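PDB 4XDN: MAU2 chromatid cohesion factor homolog, which forms a complex with SCC2 that is required for cohesin to associate with chromosomes, and so takes part in sister chromatid cohesion. Local coordinates for residues F102-L116 / C132-R144. Numbering follows the deposited sequence.
Sequences FDLAELYISSLKERL and CEFLLLHDLPLMR. With SO4 (sulfate ion), chain D.
Arg144 lies alongside Phe102, the two side chains running past each other in opposite directions, and it carries the charged end of this helix pair. Its CG packs 3.7 Å from Phe102 CD2, while Phe102 CB sits over the centre of one guanidinium face, 3.8 Å from Arg144 CZ; with ring and guanidinium 51° apart, this is no flat stack. A modest bend at chi3 (149°) helps set the guanidinium beside the carboxylates of Asp103 and Glu106, both salt-bridged to it. Asp103 OD1 comes to the guanidinium edge at NH2, although the modelled separation is too short to be trusted in detail. Glu106 OE1 approaches obliquely, 3.0 Å from Arg144 NH2, in a weak, bent bond (125° at the hydrogen). Asp103 OD2 also pairs with a basic side chain of the chain of another protein, which extends the network beyond this hairpin.

Next to this cluster, both methyls of Leu140 press on one face of the facing helix: CD2 lies 3.9 Å from Ala105 CB, and CD1 meets the backbone of Glu106. Ile109 sends its CG2, anti to the backbone N, to Leu136 CD1 at 3.6 Å, and its CD1 against Leu135. Cys132 is a knob in the hole formed by Ile109, Leu112, Lys113 and Leu116, its SG 3.7 Å from Leu112 CD2. Beside it, extended Lys113 meets the syn lone pair of Glu133 OE2, with NZ at 2.7 Å.

The helices are successive and near antiparallel (axes 9.7 Å apart), forming a helical hairpin. Its chemistry implies an apolar seam flanked along one side by ion pairs, with Arg144 probably offsetting the negative charge of two neighbouring carboxylates.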
# COMPACT_ATOMS: atom_id res chain seq x y z
N PHE A 102 -18.92 -10.11 -18.14
CA PHE A 102 -18.59 -8.72 -18.44
C PHE A 102 -18.98 -8.35 -19.87
O PHE A 102 -19.46 -7.25 -20.11
CB PHE A 102 -17.10 -8.48 -18.21
CG PHE A 102 -16.64 -8.83 -16.81
CD1 PHE A 102 -17.38 -8.46 -15.71
CD2 PHE A 102 -15.47 -9.55 -16.62
CE1 PHE A 102 -16.97 -8.78 -14.43
CE2 PHE A 102 -15.05 -9.88 -15.34
CZ PHE A 102 -15.80 -9.50 -14.24
N ASP A 103 -18.76 -9.26 -20.81
CA ASP A 103 -19.16 -9.04 -22.20
C ASP A 103 -20.66 -8.83 -22.30
O ASP A 103 -21.13 -7.97 -23.05
CB ASP A 103 -18.73 -10.21 -23.08
CG ASP A 103 -17.23 -10.30 -23.26
OD1 ASP A 103 -16.53 -9.31 -22.94
OD2 ASP A 103 -16.74 -11.35 -23.72
N LEU A 104 -21.41 -9.62 -21.54
CA LEU A 104 -22.87 -9.51 -21.52
C LEU A 104 -23.30 -8.15 -20.99
O LEU A 104 -24.17 -7.49 -21.56
CB LEU A 104 -23.47 -10.62 -20.66
CG LEU A 104 -24.99 -10.61 -20.47
CD1 LEU A 104 -25.70 -10.80 -21.80
CD2 LEU A 104 -25.40 -11.68 -19.48
N ALA A 105 -22.68 -7.74 -19.89
CA ALA A 105 -22.95 -6.44 -19.30
C ALA A 105 -22.67 -5.33 -20.31
O ALA A 105 -23.46 -4.40 -20.47
CB ALA A 105 -22.11 -6.23 -18.05
N GLU A 106 -21.55 -5.46 -21.01
CA GLU A 106 -21.13 -4.45 -21.97
C GLU A 106 -22.11 -4.34 -23.14
O GLU A 106 -22.35 -3.25 -23.65
CB GLU A 106 -19.73 -4.79 -22.50
CG GLU A 106 -19.12 -3.71 -23.38
CD GLU A 106 -17.66 -3.97 -23.70
OE1 GLU A 106 -17.19 -5.10 -23.48
OE2 GLU A 106 -16.99 -3.04 -24.19
N LEU A 107 -22.68 -5.47 -23.55
CA LEU A 107 -23.66 -5.47 -24.63
C LEU A 107 -24.93 -4.74 -24.23
O LEU A 107 -25.52 -4.02 -25.03
CB LEU A 107 -24.00 -6.90 -25.05
CG LEU A 107 -22.99 -7.64 -25.94
CD1 LEU A 107 -23.45 -9.06 -26.19
CD2 LEU A 107 -22.77 -6.91 -27.26
N TYR A 108 -25.35 -4.92 -22.98
CA TYR A 108 -26.55 -4.26 -22.48
C TYR A 108 -26.36 -2.75 -22.43
O TYR A 108 -27.24 -1.99 -22.85
CB TYR A 108 -26.92 -4.79 -21.10
CG TYR A 108 -27.65 -6.12 -21.13
CD1 TYR A 108 -28.90 -6.23 -21.74
CD2 TYR A 108 -27.11 -7.25 -20.54
CE1 TYR A 108 -29.57 -7.43 -21.77
CE2 TYR A 108 -27.78 -8.45 -20.56
CZ TYR A 108 -29.01 -8.54 -21.18
OH TYR A 108 -29.68 -9.74 -21.20
N ILE A 109 -25.22 -2.31 -21.92
CA ILE A 109 -24.94 -0.88 -21.79
C ILE A 109 -24.75 -0.25 -23.17
O ILE A 109 -25.25 0.85 -23.42
CB ILE A 109 -23.69 -0.62 -20.93
CG1 ILE A 109 -23.87 -1.23 -19.53
CG2 ILE A 109 -23.41 0.87 -20.81
CD1 ILE A 109 -25.06 -0.68 -18.75
N SER A 110 -24.03 -0.94 -24.05
CA SER A 110 -23.83 -0.44 -25.41
C SER A 110 -25.16 -0.29 -26.13
O SER A 110 -25.39 0.71 -26.81
CB SER A 110 -22.91 -1.39 -26.19
OG SER A 110 -21.61 -1.40 -25.63
N SER A 111 -26.02 -1.29 -25.98
CA SER A 111 -27.36 -1.24 -26.56
C SER A 111 -28.15 -0.08 -25.99
O SER A 111 -28.79 0.67 -26.72
CB SER A 111 -28.11 -2.55 -26.31
OG SER A 111 -27.53 -3.62 -27.04
N LEU A 112 -28.10 0.07 -24.67
CA LEU A 112 -28.81 1.16 -24.00
C LEU A 112 -28.33 2.51 -24.50
O LEU A 112 -29.13 3.39 -24.79
CB LEU A 112 -28.63 1.06 -22.48
CG LEU A 112 -29.35 2.12 -21.64
CD1 LEU A 112 -30.86 2.00 -21.80
CD2 LEU A 112 -28.95 1.99 -20.18
N LYS A 113 -27.01 2.66 -24.60
CA LYS A 113 -26.40 3.90 -25.05
C LYS A 113 -26.93 4.32 -26.42
O LYS A 113 -27.34 5.47 -26.60
CB LYS A 113 -24.87 3.74 -25.11
CG LYS A 113 -24.14 4.94 -25.70
CD LYS A 113 -22.65 4.68 -25.80
CE LYS A 113 -21.97 5.71 -26.70
NZ LYS A 113 -20.50 5.49 -26.80
N GLU A 114 -26.93 3.39 -27.37
CA GLU A 114 -27.39 3.68 -28.72
C GLU A 114 -28.87 4.06 -28.75
O GLU A 114 -29.28 4.90 -29.54
CB GLU A 114 -27.13 2.49 -29.64
CG GLU A 114 -27.72 2.65 -31.04
CD GLU A 114 -27.27 1.57 -32.00
OE1 GLU A 114 -26.55 0.64 -31.57
OE2 GLU A 114 -27.62 1.66 -33.20
N ARG A 115 -29.66 3.43 -27.88
CA ARG A 115 -31.08 3.74 -27.82
C ARG A 115 -31.30 5.14 -27.25
O ARG A 115 -32.12 5.90 -27.75
CB ARG A 115 -31.84 2.72 -26.97
CG ARG A 115 -33.34 2.75 -27.21
CD ARG A 115 -34.13 2.12 -26.07
NE ARG A 115 -35.57 2.31 -26.27
CZ ARG A 115 -36.49 2.08 -25.34
NH1 ARG A 115 -36.14 1.66 -24.13
NH2 ARG A 115 -37.77 2.29 -25.62
N LEU A 116 -30.54 5.48 -26.21
CA LEU A 116 -30.64 6.80 -25.59
C LEU A 116 -30.28 7.90 -26.58
O LEU A 116 -30.93 8.95 -26.62
CB LEU A 116 -29.72 6.89 -24.37
CG LEU A 116 -30.10 6.03 -23.16
CD1 LEU A 116 -29.00 6.09 -22.11
CD2 LEU A 116 -31.42 6.47 -22.57
N CYS A 132 -23.76 5.41 -18.76
CA CYS A 132 -23.40 4.34 -19.69
C CYS A 132 -21.89 4.39 -19.95
O CYS A 132 -21.23 3.35 -19.97
CB CYS A 132 -24.16 4.46 -21.01
SG CYS A 132 -25.92 4.00 -20.94
N GLU A 133 -21.36 5.59 -20.15
CA GLU A 133 -19.94 5.77 -20.43
C GLU A 133 -19.09 5.42 -19.21
O GLU A 133 -18.00 4.87 -19.33
CB GLU A 133 -19.65 7.20 -20.88
CG GLU A 133 -20.27 7.58 -22.22
CD GLU A 133 -19.69 6.79 -23.39
OE1 GLU A 133 -18.56 6.29 -23.28
OE2 GLU A 133 -20.39 6.66 -24.42
N PHE A 134 -19.60 5.76 -18.03
CA PHE A 134 -18.89 5.46 -16.79
C PHE A 134 -18.80 3.95 -16.58
O PHE A 134 -17.75 3.43 -16.23
CB PHE A 134 -19.59 6.12 -15.60
CG PHE A 134 -18.74 6.21 -14.37
CD1 PHE A 134 -17.81 7.23 -14.22
CD2 PHE A 134 -18.86 5.27 -13.36
CE1 PHE A 134 -17.02 7.31 -13.09
CE2 PHE A 134 -18.07 5.35 -12.22
CZ PHE A 134 -17.15 6.37 -12.09
N LEU A 135 -19.91 3.25 -16.82
CA LEU A 135 -19.90 1.80 -16.73
C LEU A 135 -18.96 1.20 -17.76
O LEU A 135 -18.23 0.26 -17.47
CB LEU A 135 -21.32 1.24 -16.92
CG LEU A 135 -22.32 1.56 -15.81
CD1 LEU A 135 -23.72 1.13 -16.22
CD2 LEU A 135 -21.91 0.89 -14.51
N LEU A 136 -18.98 1.76 -18.97
CA LEU A 136 -18.18 1.23 -20.08
C LEU A 136 -16.69 1.49 -19.91
O LEU A 136 -15.86 0.66 -20.30
CB LEU A 136 -18.66 1.86 -21.39
CG LEU A 136 -19.29 0.99 -22.49
CD1 LEU A 136 -20.15 -0.14 -21.96
CD2 LEU A 136 -20.13 1.89 -23.40
N LEU A 137 -16.34 2.63 -19.33
CA LEU A 137 -14.96 3.09 -19.30
C LEU A 137 -14.29 2.95 -17.93
O LEU A 137 -13.07 2.90 -17.84
CB LEU A 137 -14.90 4.55 -19.76
CG LEU A 137 -15.45 4.83 -21.16
CD1 LEU A 137 -15.52 6.32 -21.42
CD2 LEU A 137 -14.61 4.14 -22.23
N HIS A 138 -15.10 2.88 -16.87
CA HIS A 138 -14.57 2.80 -15.51
C HIS A 138 -14.91 1.48 -14.82
O HIS A 138 -14.01 0.72 -14.47
CB HIS A 138 -15.09 3.98 -14.67
CG HIS A 138 -14.66 3.94 -13.24
ND1 HIS A 138 -15.41 3.34 -12.25
CD2 HIS A 138 -13.56 4.44 -12.63
CE1 HIS A 138 -14.79 3.47 -11.10
NE2 HIS A 138 -13.66 4.13 -11.30
N ASP A 139 -16.20 1.21 -14.63
CA ASP A 139 -16.61 0.05 -13.84
C ASP A 139 -16.23 -1.27 -14.51
O ASP A 139 -15.62 -2.13 -13.87
CB ASP A 139 -18.12 0.08 -13.59
CG ASP A 139 -18.51 1.06 -12.50
OD1 ASP A 139 -17.86 2.11 -12.38
OD2 ASP A 139 -19.47 0.77 -11.76
N LEU A 140 -16.58 -1.43 -15.78
CA LEU A 140 -16.36 -2.71 -16.45
C LEU A 140 -14.88 -3.04 -16.62
O LEU A 140 -14.46 -4.16 -16.32
CB LEU A 140 -17.07 -2.73 -17.81
CG LEU A 140 -18.50 -3.29 -17.78
CD1 LEU A 140 -19.24 -2.97 -19.07
CD2 LEU A 140 -18.49 -4.79 -17.54
N PRO A 141 -14.07 -2.08 -17.11
CA PRO A 141 -12.63 -2.35 -17.23
C PRO A 141 -11.96 -2.68 -15.90
O PRO A 141 -11.10 -3.56 -15.86
CB PRO A 141 -12.08 -1.04 -17.81
CG PRO A 141 -13.23 -0.45 -18.55
CD PRO A 141 -14.44 -0.79 -17.72
N LEU A 142 -12.34 -1.99 -14.83
CA LEU A 142 -11.73 -2.22 -13.52
C LEU A 142 -12.05 -3.61 -12.98
O LEU A 142 -11.19 -4.28 -12.41
CB LEU A 142 -12.19 -1.16 -12.52
CG LEU A 142 -11.53 0.21 -12.64
CD1 LEU A 142 -12.21 1.21 -11.70
CD2 LEU A 142 -10.03 0.14 -12.35
N MET A 143 -13.29 -4.05 -13.17
CA MET A 143 -13.70 -5.38 -12.73
C MET A 143 -13.05 -6.45 -13.59
O MET A 143 -12.62 -7.49 -13.08
CB MET A 143 -15.22 -5.53 -12.78
CG MET A 143 -15.95 -5.12 -11.50
SD MET A 143 -15.41 -5.96 -9.99
CE MET A 143 -15.08 -7.61 -10.60
N ARG A 144 -12.99 -6.21 -14.90
CA ARG A 144 -12.28 -7.08 -15.82
C ARG A 144 -10.84 -7.27 -15.37
O ARG A 144 -10.33 -8.38 -15.29
CB ARG A 144 -12.30 -6.51 -17.24
CG ARG A 144 -13.58 -6.75 -18.02
CD ARG A 144 -13.45 -6.16 -19.41
NE ARG A 144 -14.22 -6.90 -20.41
CZ ARG A 144 -15.39 -6.51 -20.92
NH1 ARG A 144 -15.96 -5.37 -20.55
NH2 ARG A 144 -15.99 -7.27 -21.83
S SO4 D . -37.27 2.94 -29.57
O1 SO4 D . -36.03 2.68 -28.85
O2 SO4 D . -38.28 3.44 -28.64
O3 SO4 D . -37.04 3.93 -30.62
O4 SO4 D . -37.74 1.70 -30.18